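PDB 6B4E: nucleoporin GLE1 from Saccharomyces cerevisiae, which serves as a component of the nuclear pore complex in mRNA export, acting as an enzyme activator that binds inositol hexakisphosphate. Local coordinates for residues P204-C216 with F242-L256. Numbering follows the deposited sequence.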
# COMPACT_ATOMS: atom_id res chain seq x y z
N PRO A 204 5.68 1.77 -8.78
CA PRO A 204 5.73 0.62 -9.70
C PRO A 204 5.90 -0.70 -8.96
O PRO A 204 5.98 -0.76 -7.73
CB PRO A 204 6.93 0.96 -10.58
CG PRO A 204 7.85 1.69 -9.65
CD PRO A 204 6.93 2.56 -8.83
N ILE A 205 5.94 -1.79 -9.74
CA ILE A 205 5.89 -3.13 -9.18
C ILE A 205 7.10 -3.41 -8.30
O ILE A 205 7.03 -4.23 -7.38
CB ILE A 205 5.73 -4.16 -10.32
CG1 ILE A 205 5.43 -5.56 -9.78
CG2 ILE A 205 6.97 -4.24 -11.23
CD1 ILE A 205 4.09 -5.68 -9.16
N ALA A 206 8.23 -2.71 -8.53
CA ALA A 206 9.38 -2.85 -7.64
C ALA A 206 8.99 -2.63 -6.18
O ALA A 206 9.61 -3.20 -5.28
CB ALA A 206 10.47 -1.84 -8.04
N LEU A 207 7.99 -1.78 -5.92
CA LEU A 207 7.64 -1.48 -4.54
C LEU A 207 6.99 -2.67 -3.85
O LEU A 207 7.07 -2.79 -2.63
CB LEU A 207 6.72 -0.26 -4.49
CG LEU A 207 7.30 1.02 -5.12
CD1 LEU A 207 6.41 2.19 -4.78
CD2 LEU A 207 8.73 1.28 -4.65
N SER A 208 6.34 -3.55 -4.63
CA SER A 208 5.86 -4.81 -4.08
C SER A 208 7.01 -5.75 -3.76
O SER A 208 6.95 -6.47 -2.76
CB SER A 208 4.90 -5.51 -5.06
OG SER A 208 3.58 -5.01 -4.94
N TRP A 209 8.04 -5.79 -4.61
CA TRP A 209 9.23 -6.56 -4.25
C TRP A 209 9.78 -6.07 -2.91
O TRP A 209 10.06 -6.89 -2.02
CB TRP A 209 10.30 -6.47 -5.34
CG TRP A 209 11.49 -7.33 -5.01
CD1 TRP A 209 12.52 -7.00 -4.17
CD2 TRP A 209 11.80 -8.64 -5.51
NE1 TRP A 209 13.42 -8.02 -4.09
CE2 TRP A 209 13.00 -9.05 -4.90
CE3 TRP A 209 11.16 -9.51 -6.38
CZ2 TRP A 209 13.58 -10.29 -5.13
CZ3 TRP A 209 11.75 -10.75 -6.63
CH2 TRP A 209 12.95 -11.12 -6.00
N HIS A 210 9.85 -4.75 -2.70
CA HIS A 210 10.41 -4.22 -1.45
C HIS A 210 9.64 -4.73 -0.24
O HIS A 210 10.24 -5.07 0.79
CB HIS A 210 10.38 -2.69 -1.41
CG HIS A 210 11.25 -2.02 -2.43
ND1 HIS A 210 12.39 -2.60 -2.94
CD2 HIS A 210 11.15 -0.81 -3.01
CE1 HIS A 210 12.94 -1.78 -3.82
NE2 HIS A 210 12.21 -0.68 -3.87
N ILE A 211 8.31 -4.75 -0.33
CA ILE A 211 7.50 -5.16 0.81
C ILE A 211 7.82 -6.59 1.20
O ILE A 211 8.05 -6.89 2.38
CB ILE A 211 6.00 -5.02 0.48
CG1 ILE A 211 5.64 -3.54 0.33
CG2 ILE A 211 5.15 -5.67 1.59
CD1 ILE A 211 4.26 -3.30 -0.25
N LEU A 212 7.79 -7.51 0.23
CA LEU A 212 8.00 -8.91 0.53
C LEU A 212 9.42 -9.15 1.02
O LEU A 212 9.63 -9.90 1.99
CB LEU A 212 7.70 -9.77 -0.71
CG LEU A 212 6.22 -10.20 -0.87
CD1 LEU A 212 5.29 -9.00 -1.00
CD2 LEU A 212 6.05 -11.14 -2.06
N ALA A 213 10.41 -8.55 0.35
CA ALA A 213 11.80 -8.74 0.75
C ALA A 213 12.05 -8.23 2.16
O ALA A 213 12.74 -8.87 2.94
CB ALA A 213 12.73 -8.03 -0.24
N ARG A 214 11.53 -7.04 2.47
CA ARG A 214 11.82 -6.42 3.75
C ARG A 214 11.17 -7.17 4.90
O ARG A 214 11.75 -7.27 5.99
CB ARG A 214 11.37 -4.96 3.74
CG ARG A 214 12.28 -4.12 2.83
CD ARG A 214 11.72 -2.75 2.54
NE ARG A 214 12.61 -2.08 1.60
CZ ARG A 214 12.38 -0.89 1.05
NH1 ARG A 214 11.31 -0.19 1.36
NH2 ARG A 214 13.26 -0.42 0.17
N ILE A 215 9.94 -7.65 4.70
CA ILE A 215 9.31 -8.47 5.72
C ILE A 215 10.08 -9.77 5.91
O ILE A 215 10.33 -10.20 7.04
CB ILE A 215 7.83 -8.72 5.37
CG1 ILE A 215 7.05 -7.40 5.47
CG2 ILE A 215 7.23 -9.75 6.31
CD1 ILE A 215 5.58 -7.49 5.03
N CYS A 216 10.53 -10.39 4.81
CA CYS A 216 11.34 -11.59 4.93
C CYS A 216 12.68 -11.32 5.60
O CYS A 216 13.31 -12.26 6.10
CB CYS A 216 11.57 -12.23 3.57
SG CYS A 216 10.10 -13.09 2.95
N PHE A 242 2.81 -10.17 -10.05
CA PHE A 242 4.17 -10.24 -9.52
C PHE A 242 4.96 -11.35 -10.20
O PHE A 242 6.11 -11.17 -10.58
CB PHE A 242 4.09 -10.48 -8.01
CG PHE A 242 5.39 -10.32 -7.25
CD1 PHE A 242 6.00 -9.08 -7.12
CD2 PHE A 242 5.96 -11.41 -6.61
CE1 PHE A 242 7.17 -8.95 -6.41
CE2 PHE A 242 7.14 -11.28 -5.90
CZ PHE A 242 7.73 -10.04 -5.79
N LEU A 243 4.32 -12.51 -10.38
CA LEU A 243 4.93 -13.59 -11.13
C LEU A 243 5.20 -13.21 -12.58
O LEU A 243 6.22 -13.62 -13.16
CB LEU A 243 4.04 -14.84 -11.08
CG LEU A 243 4.02 -15.53 -9.72
CD1 LEU A 243 2.85 -16.49 -9.65
CD2 LEU A 243 5.29 -16.29 -9.51
N GLN A 244 4.28 -12.47 -13.21
CA GLN A 244 4.52 -11.98 -14.57
C GLN A 244 5.76 -11.12 -14.62
O GLN A 244 6.55 -11.20 -15.58
CB GLN A 244 3.31 -11.20 -15.07
CG GLN A 244 2.10 -12.10 -15.26
CD GLN A 244 0.80 -11.34 -15.53
OE1 GLN A 244 0.72 -10.12 -15.42
NE2 GLN A 244 -0.24 -12.09 -15.83
N ALA A 245 5.95 -10.29 -13.60
CA ALA A 245 7.03 -9.31 -13.63
C ALA A 245 8.38 -9.96 -13.38
O ALA A 245 9.36 -9.63 -14.06
CB ALA A 245 6.77 -8.23 -12.58
N TYR A 246 8.47 -10.86 -12.40
CA TYR A 246 9.77 -11.35 -11.95
C TYR A 246 9.93 -12.87 -12.03
O TYR A 246 10.95 -13.39 -11.56
CB TYR A 246 10.03 -10.88 -10.50
CG TYR A 246 10.03 -9.38 -10.31
CD1 TYR A 246 10.93 -8.57 -10.95
CD2 TYR A 246 9.10 -8.77 -9.45
CE1 TYR A 246 10.92 -7.18 -10.77
CE2 TYR A 246 9.09 -7.39 -9.27
CZ TYR A 246 10.00 -6.61 -9.93
OH TYR A 246 10.00 -5.23 -9.74
N GLY A 247 8.95 -13.59 -12.57
CA GLY A 247 9.12 -14.99 -12.93
C GLY A 247 9.69 -15.85 -11.81
O GLY A 247 9.13 -15.93 -10.70
N ASN A 248 10.79 -16.55 -12.12
CA ASN A 248 11.36 -17.50 -11.17
C ASN A 248 11.80 -16.80 -9.89
O ASN A 248 11.80 -17.42 -8.82
CB ASN A 248 12.54 -18.25 -11.81
CG ASN A 248 13.74 -17.36 -12.04
OD1 ASN A 248 13.65 -16.31 -12.68
ND2 ASN A 248 14.89 -17.79 -11.53
N GLN A 249 12.20 -15.53 -9.97
CA GLN A 249 12.62 -14.82 -8.77
C GLN A 249 11.43 -14.45 -7.91
O GLN A 249 11.46 -14.60 -6.68
CB GLN A 249 13.44 -13.58 -9.16
CG GLN A 249 14.61 -13.89 -10.10
CD GLN A 249 15.74 -14.68 -9.43
OE1 GLN A 249 15.68 -14.98 -8.24
NE2 GLN A 249 16.77 -15.01 -10.20
N ALA A 250 10.35 -14.00 -8.54
CA ALA A 250 9.09 -13.87 -7.81
C ALA A 250 8.71 -15.19 -7.16
O ALA A 250 8.29 -15.21 -6.00
CB ALA A 250 7.97 -13.43 -8.75
N SER A 251 8.86 -16.30 -7.88
CA SER A 251 8.46 -17.59 -7.33
C SER A 251 9.26 -17.94 -6.09
O SER A 251 8.70 -18.45 -5.12
CB SER A 251 8.62 -18.69 -8.38
OG SER A 251 7.77 -18.49 -9.50
N LYS A 252 10.57 -17.71 -6.11
CA LYS A 252 11.37 -17.96 -4.92
C LYS A 252 10.86 -17.13 -3.74
O LYS A 252 10.86 -17.60 -2.60
CB LYS A 252 12.84 -17.63 -5.19
CG LYS A 252 13.49 -18.60 -6.18
CD LYS A 252 14.70 -17.99 -6.87
CE LYS A 252 15.77 -17.56 -5.90
NZ LYS A 252 16.97 -17.02 -6.62
N LEU A 253 10.44 -15.89 -4.00
CA LEU A 253 10.02 -15.04 -2.90
C LEU A 253 8.64 -15.43 -2.39
O LEU A 253 8.37 -15.35 -1.19
CB LEU A 253 10.09 -13.57 -3.35
CG LEU A 253 9.93 -12.48 -2.29
CD1 LEU A 253 10.70 -12.79 -1.02
CD2 LEU A 253 10.38 -11.16 -2.87
N LEU A 254 7.75 -15.88 -3.29
CA LEU A 254 6.45 -16.38 -2.84
C LEU A 254 6.61 -17.65 -2.01
O LEU A 254 5.90 -17.84 -1.01
CB LEU A 254 5.53 -16.67 -4.03
CG LEU A 254 5.09 -15.46 -4.87
CD1 LEU A 254 3.97 -15.93 -5.80
CD2 LEU A 254 4.63 -14.31 -4.03
N ILE A 255 7.53 -18.53 -2.41
CA ILE A 255 7.82 -19.71 -1.59
C ILE A 255 8.36 -19.28 -0.23
O ILE A 255 8.03 -19.88 0.80
CB ILE A 255 8.79 -20.64 -2.33
CG1 ILE A 255 8.11 -21.20 -3.59
CG2 ILE A 255 9.30 -21.76 -1.41
CD1 ILE A 255 9.02 -21.88 -4.55
N LEU A 256 9.21 -18.26 -0.20
CA LEU A 256 9.80 -17.84 1.06
C LEU A 256 8.72 -17.33 2.02
O LEU A 256 8.71 -17.71 3.19
CB LEU A 256 10.87 -16.78 0.83
CG LEU A 256 11.73 -16.46 2.06
CD1 LEU A 256 12.59 -17.67 2.48
CD2 LEU A 256 12.60 -15.30 1.76
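Trp209 reaches from helix 206-216 into a hole on helix 225-264 formed by Phe242, Tyr246, Ala250 and Leu253, and three aromatic rings gather there. The edge of its six-membered ring points at the face of Tyr246 in a T-shaped pair, with centroids 5.3 Å apart and planes at 73°. Phe242 meets the indole differently: the two rings touch rim to rim, Trp209 CE3 lying 3.5 Å from Phe242 CZ. With CG anti to the backbone N (chi1 -177°), the long, flat indole extends across the gap between helices whose axes come no closer than 10.4 Å. Ala250, with only a methyl group, suits the floor of the hole: the indole edge can come up to its backbone N.

One face of the indole receives a CH-pi contact from Leu253, whose CD2 stands 3.7 Å above the centre of the six-membered ring, almost on its normal. Leu253 is itself a knob, held among Trp209, Leu212, Ala213 and Cys216. Its branched end divides the work: CD2 also packs against CB of Leu212, while CD1 turns to the sulfur of Cys216. That sulfur, compact and polarisable, lies 3.5 Å from Leu256 CD2. Near the N-terminal end of helix 206-216, Ile205 lays CG1 against CB of Ala245 and CG2 beside the Tyr246 hydroxyl.

No hydrogen bond joins the segments; several polar groups find partners outside them. Ser208 OG bonds to Thr187 and Trp234, whereas Trp209 NE1 and Gln249 NE2 bond to the backbone of the bound chain of another protein, so the aromatic cluster also borders that interface. The two helices run at 40° to each other within the GLE1-like region. Helix 169-188 packs against Ile205, Leu207 and Ile211, and Trp283 of helix 271-284 against Leu254 of helix 225-264.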